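Long-range contact in LbaCas13a H328A (C2c2) (Lachnospiraceae bacterium NK4A179, PDB 5WLH), which binds pre-crRNA and, as a CRISPR-Cas13a (C2c2) enzyme, probably acts as an RNA-guided nuclease that cleaves RNA at adenosines: residues Leu284-Arg295 against Tyr1140-Ser1149. Numbering follows the deposited sequence.
Sequences LSDYASLDERVR and YHYACLNNDS
With CG placed between its backbone N and carbonyl carbon (chi1 69°), N1147 turns its amide onto the C-terminal end of helix 268-287, while Y1140, its CG anti to the backbone N (chi1 174°), brings one face of its ring against A288. Through ND2, N1147 donates to S285 O at 2.8 Å and to A288 O at 2.8 Å; both acceptors lie in the amide plane, but A288 O is met from above its carbonyl plane. The other end of the amide is held too, since N1147 OD1 accepts from S1149 N (2.8 Å), closing an Asx turn, and from S1149 OG. The A288 methyl sits over one face of the Y1140 ring in a CH-pi contact, 4.3 Å from CB to the centroid, and also packs on A1143 CB at 3.6 Å. At the far end of the ring, Y1140 OH, hydrogen-bonded to S1228, lies over one face of the R295 guanidinium; R295 NE forms a salt bridge with E1231. Cutting N1147 back to an alanine would probably leave the S285 and A288 carbonyls without their shared donor and undo the Asx turn. One amide thus ties the loop after helix 1106-1145 to the last turn of helix 268-287 and the link to helix 292-311, its two donated and two accepted bonds leaving it little freedom to flip.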
loop_
_atom_site.group_PDB
_atom_site.type_symbol
_atom_site.label_atom_id
_atom_site.label_comp_id
_atom_site.label_asym_id
_atom_site.label_seq_id
_atom_site.Cartn_x
_atom_site.Cartn_y
_atom_site.Cartn_z
ATOM N N LEU A 284 25.723 -10.350 13.184
ATOM C CA LEU A 284 25.550 -9.724 11.874
ATOM C C LEU A 284 26.883 -9.280 11.299
ATOM O O LEU A 284 27.116 -9.384 10.089
ATOM C CB LEU A 284 24.615 -8.527 11.974
ATOM C CG LEU A 284 23.139 -8.834 12.147
ATOM C CD1 LEU A 284 22.423 -7.484 12.311
ATOM C CD2 LEU A 284 22.578 -9.636 10.959
ATOM N N SER A 285 27.773 -8.794 12.161
ATOM C CA SER A 285 29.117 -8.423 11.726
ATOM C C SER A 285 29.908 -9.643 11.253
ATOM O O SER A 285 30.495 -9.637 10.164
ATOM C CB SER A 285 29.836 -7.710 12.874
ATOM O OG SER A 285 31.138 -7.292 12.488
ATOM N N ASP A 286 29.931 -10.704 12.064
ATOM C CA ASP A 286 30.698 -11.904 11.733
ATOM C C ASP A 286 30.143 -12.623 10.521
ATOM O O ASP A 286 30.904 -13.224 9.748
ATOM C CB ASP A 286 30.709 -12.860 12.924
ATOM C CG ASP A 286 31.530 -12.334 14.066
ATOM O OD1 ASP A 286 32.379 -11.450 13.816
ATOM O OD2 ASP A 286 31.323 -12.795 15.205
ATOM N N TYR A 287 28.819 -12.598 10.349
ATOM C CA TYR A 287 28.210 -13.342 9.263
ATOM C C TYR A 287 28.533 -12.727 7.914
ATOM O O TYR A 287 28.488 -13.428 6.899
ATOM C CB TYR A 287 26.685 -13.416 9.472
ATOM C CG TYR A 287 26.003 -14.393 8.541
ATOM C CD1 TYR A 287 25.972 -15.757 8.838
ATOM C CD2 TYR A 287 25.425 -13.968 7.355
ATOM C CE1 TYR A 287 25.375 -16.671 7.981
ATOM C CE2 TYR A 287 24.835 -14.868 6.493
ATOM C CZ TYR A 287 24.805 -16.220 6.814
ATOM O OH TYR A 287 24.232 -17.126 5.970
ATOM N N ALA A 288 28.852 -11.436 7.881
ATOM C CA ALA A 288 29.152 -10.750 6.625
ATOM C C ALA A 288 30.593 -11.079 6.237
ATOM O O ALA A 288 31.511 -10.268 6.362
ATOM C CB ALA A 288 28.932 -9.252 6.773
ATOM N N SER A 289 30.778 -12.316 5.782
ATOM C CA SER A 289 32.079 -12.841 5.387
ATOM C C SER A 289 31.984 -13.369 3.964
ATOM O O SER A 289 31.106 -14.185 3.659
ATOM C CB SER A 289 32.532 -13.959 6.335
ATOM O OG SER A 289 33.494 -14.798 5.709
ATOM N N LEU A 290 32.891 -12.913 3.090
ATOM C CA LEU A 290 32.890 -13.420 1.722
ATOM C C LEU A 290 33.224 -14.910 1.658
ATOM O O LEU A 290 32.855 -15.574 0.684
ATOM C CB LEU A 290 33.871 -12.615 0.864
ATOM C CG LEU A 290 33.631 -11.111 0.995
ATOM C CD1 LEU A 290 34.708 -10.340 0.254
ATOM C CD2 LEU A 290 32.255 -10.754 0.470
ATOM N N ASP A 291 33.880 -15.451 2.681
ATOM C CA ASP A 291 34.174 -16.878 2.741
ATOM C C ASP A 291 32.896 -17.618 3.109
ATOM O O ASP A 291 32.451 -17.558 4.256
ATOM C CB ASP A 291 35.285 -17.146 3.751
ATOM C CG ASP A 291 35.656 -18.619 3.850
ATOM O OD1 ASP A 291 34.947 -19.472 3.281
ATOM O OD2 ASP A 291 36.678 -18.912 4.503
ATOM N N GLU A 292 32.327 -18.343 2.144
ATOM C CA GLU A 292 31.024 -18.959 2.366
ATOM C C GLU A 292 31.077 -20.047 3.422
ATOM O O GLU A 292 30.037 -20.408 3.973
ATOM C CB GLU A 292 30.486 -19.510 1.048
ATOM C CG GLU A 292 30.068 -18.397 0.099
ATOM C CD GLU A 292 29.290 -18.887 -1.096
ATOM O OE1 GLU A 292 29.584 -19.997 -1.590
ATOM O OE2 GLU A 292 28.369 -18.155 -1.528
ATOM N N ARG A 293 32.265 -20.570 3.717
ATOM C CA ARG A 293 32.391 -21.588 4.749
ATOM C C ARG A 293 32.124 -21.020 6.136
ATOM O O ARG A 293 31.603 -21.735 7.002
ATOM C CB ARG A 293 33.788 -22.213 4.666
ATOM C CG ARG A 293 34.058 -22.880 3.324
ATOM C CD ARG A 293 35.547 -23.248 3.193
ATOM N NE ARG A 293 36.407 -22.080 3.384
ATOM C CZ ARG A 293 37.730 -22.132 3.505
ATOM N NH1 ARG A 293 38.357 -23.304 3.450
ATOM N NH2 ARG A 293 38.421 -21.012 3.685
ATOM N N VAL A 294 32.480 -19.752 6.367
ATOM C CA VAL A 294 32.207 -19.103 7.646
ATOM C C VAL A 294 30.703 -18.958 7.848
ATOM O O VAL A 294 30.163 -19.252 8.924
ATOM C CB VAL A 294 32.906 -17.730 7.702
ATOM C CG1 VAL A 294 32.417 -16.917 8.901
ATOM C CG2 VAL A 294 34.428 -17.888 7.736
ATOM N N ARG A 295 30.010 -18.510 6.806
ATOM C CA ARG A 295 28.560 -18.362 6.889
ATOM C C ARG A 295 27.875 -19.713 7.037
ATOM O O ARG A 295 26.956 -19.859 7.852
ATOM C CB ARG A 295 28.044 -17.626 5.654
ATOM C CG ARG A 295 28.756 -16.317 5.400
ATOM C CD ARG A 295 27.876 -15.341 4.592
ATOM N NE ARG A 295 27.329 -15.887 3.347
ATOM C CZ ARG A 295 28.007 -16.047 2.208
ATOM N NH1 ARG A 295 29.304 -15.743 2.118
ATOM N NH2 ARG A 295 27.378 -16.531 1.155
ATOM N N TYR A 1140 24.914 -5.736 4.077
ATOM C CA TYR A 1140 25.790 -6.887 4.217
ATOM C C TYR A 1140 27.238 -6.514 3.897
ATOM O O TYR A 1140 28.154 -6.794 4.678
ATOM C CB TYR A 1140 25.268 -7.988 3.301
ATOM C CG TYR A 1140 26.126 -9.208 3.214
ATOM C CD1 TYR A 1140 25.953 -10.252 4.107
ATOM C CD2 TYR A 1140 27.123 -9.313 2.253
ATOM C CE1 TYR A 1140 26.739 -11.400 4.021
ATOM C CE2 TYR A 1140 27.922 -10.450 2.166
ATOM C CZ TYR A 1140 27.718 -11.488 3.052
ATOM O OH TYR A 1140 28.503 -12.620 2.960
ATOM N N HIS A 1141 27.468 -5.856 2.762
ATOM C CA HIS A 1141 28.855 -5.524 2.435
ATOM C C HIS A 1141 29.385 -4.385 3.288
ATOM O O HIS A 1141 30.594 -4.320 3.534
ATOM C CB HIS A 1141 28.976 -5.217 0.955
ATOM C CG HIS A 1141 28.789 -6.430 0.108
ATOM N ND1 HIS A 1141 29.767 -7.394 -0.026
ATOM C CD2 HIS A 1141 27.710 -6.887 -0.566
ATOM C CE1 HIS A 1141 29.316 -8.364 -0.798
ATOM N NE2 HIS A 1141 28.068 -8.082 -1.139
ATOM N N TYR A 1142 28.506 -3.509 3.775
ATOM C CA TYR A 1142 28.914 -2.527 4.771
ATOM C C TYR A 1142 29.385 -3.214 6.041
ATOM O O TYR A 1142 30.429 -2.858 6.609
ATOM C CB TYR A 1142 27.756 -1.578 5.080
ATOM C CG TYR A 1142 28.054 -0.510 6.099
ATOM C CD1 TYR A 1142 28.719 0.662 5.736
ATOM C CD2 TYR A 1142 27.642 -0.652 7.413
ATOM C CE1 TYR A 1142 28.952 1.667 6.672
ATOM C CE2 TYR A 1142 27.866 0.345 8.352
ATOM C CZ TYR A 1142 28.511 1.503 7.966
ATOM O OH TYR A 1142 28.726 2.481 8.899
ATOM N N ALA A 1143 28.613 -4.195 6.515
ATOM C CA ALA A 1143 29.068 -4.996 7.642
ATOM C C ALA A 1143 30.389 -5.675 7.322
ATOM O O ALA A 1143 31.281 -5.745 8.177
ATOM C CB ALA A 1143 28.001 -6.034 8.021
ATOM N N CYS A 1144 30.529 -6.188 6.105
ATOM C CA CYS A 1144 31.768 -6.870 5.738
ATOM C C CYS A 1144 32.939 -5.902 5.763
ATOM O O CYS A 1144 34.007 -6.201 6.323
ATOM C CB CYS A 1144 31.616 -7.513 4.361
ATOM S SG CYS A 1144 33.081 -8.474 3.869
ATOM N N LEU A 1145 32.746 -4.721 5.171
ATOM C CA LEU A 1145 33.792 -3.705 5.172
ATOM C C LEU A 1145 34.238 -3.373 6.578
ATOM O O LEU A 1145 35.410 -3.047 6.803
ATOM C CB LEU A 1145 33.299 -2.426 4.493
ATOM C CG LEU A 1145 33.418 -2.270 2.990
ATOM C CD1 LEU A 1145 32.724 -0.982 2.572
ATOM C CD2 LEU A 1145 34.880 -2.244 2.558
ATOM N N ASN A 1146 33.329 -3.458 7.540
ATOM C CA ASN A 1146 33.613 -2.991 8.883
ATOM C C ASN A 1146 33.962 -4.117 9.847
ATOM O O ASN A 1146 34.060 -3.876 11.048
ATOM C CB ASN A 1146 32.432 -2.159 9.380
ATOM C CG ASN A 1146 32.429 -0.782 8.756
ATOM O OD1 ASN A 1146 33.165 0.087 9.193
ATOM N ND2 ASN A 1146 31.646 -0.589 7.702
ATOM N N ASN A 1147 34.181 -5.327 9.354
ATOM C CA ASN A 1147 34.707 -6.377 10.211
ATOM C C ASN A 1147 36.153 -6.673 9.816
ATOM O O ASN A 1147 36.721 -6.047 8.912
ATOM C CB ASN A 1147 33.813 -7.630 10.181
ATOM C CG ASN A 1147 33.828 -8.370 8.841
ATOM O OD1 ASN A 1147 34.815 -8.375 8.108
ATOM N ND2 ASN A 1147 32.710 -9.032 8.533
ATOM N N ASP A 1148 36.741 -7.656 10.497
ATOM C CA ASP A 1148 38.145 -7.993 10.296
ATOM C C ASP A 1148 38.362 -9.093 9.269
ATOM O O ASP A 1148 39.510 -9.488 9.052
ATOM C CB ASP A 1148 38.797 -8.387 11.635
ATOM C CG ASP A 1148 38.185 -9.646 12.266
ATOM O OD1 ASP A 1148 37.497 -10.437 11.578
ATOM O OD2 ASP A 1148 38.403 -9.847 13.483
ATOM N N SER A 1149 37.301 -9.618 8.654
ATOM C CA SER A 1149 37.475 -10.665 7.662
ATOM C C SER A 1149 38.367 -10.178 6.519
ATOM O O SER A 1149 38.517 -8.973 6.269
ATOM C CB SER A 1149 36.122 -11.130 7.122
ATOM O OG SER A 1149 35.559 -10.153 6.254
HETATM O O HOH W 1 30.729 -5.320 10.827
HETATM O O HOH W 2 35.272 -11.384 4.061
#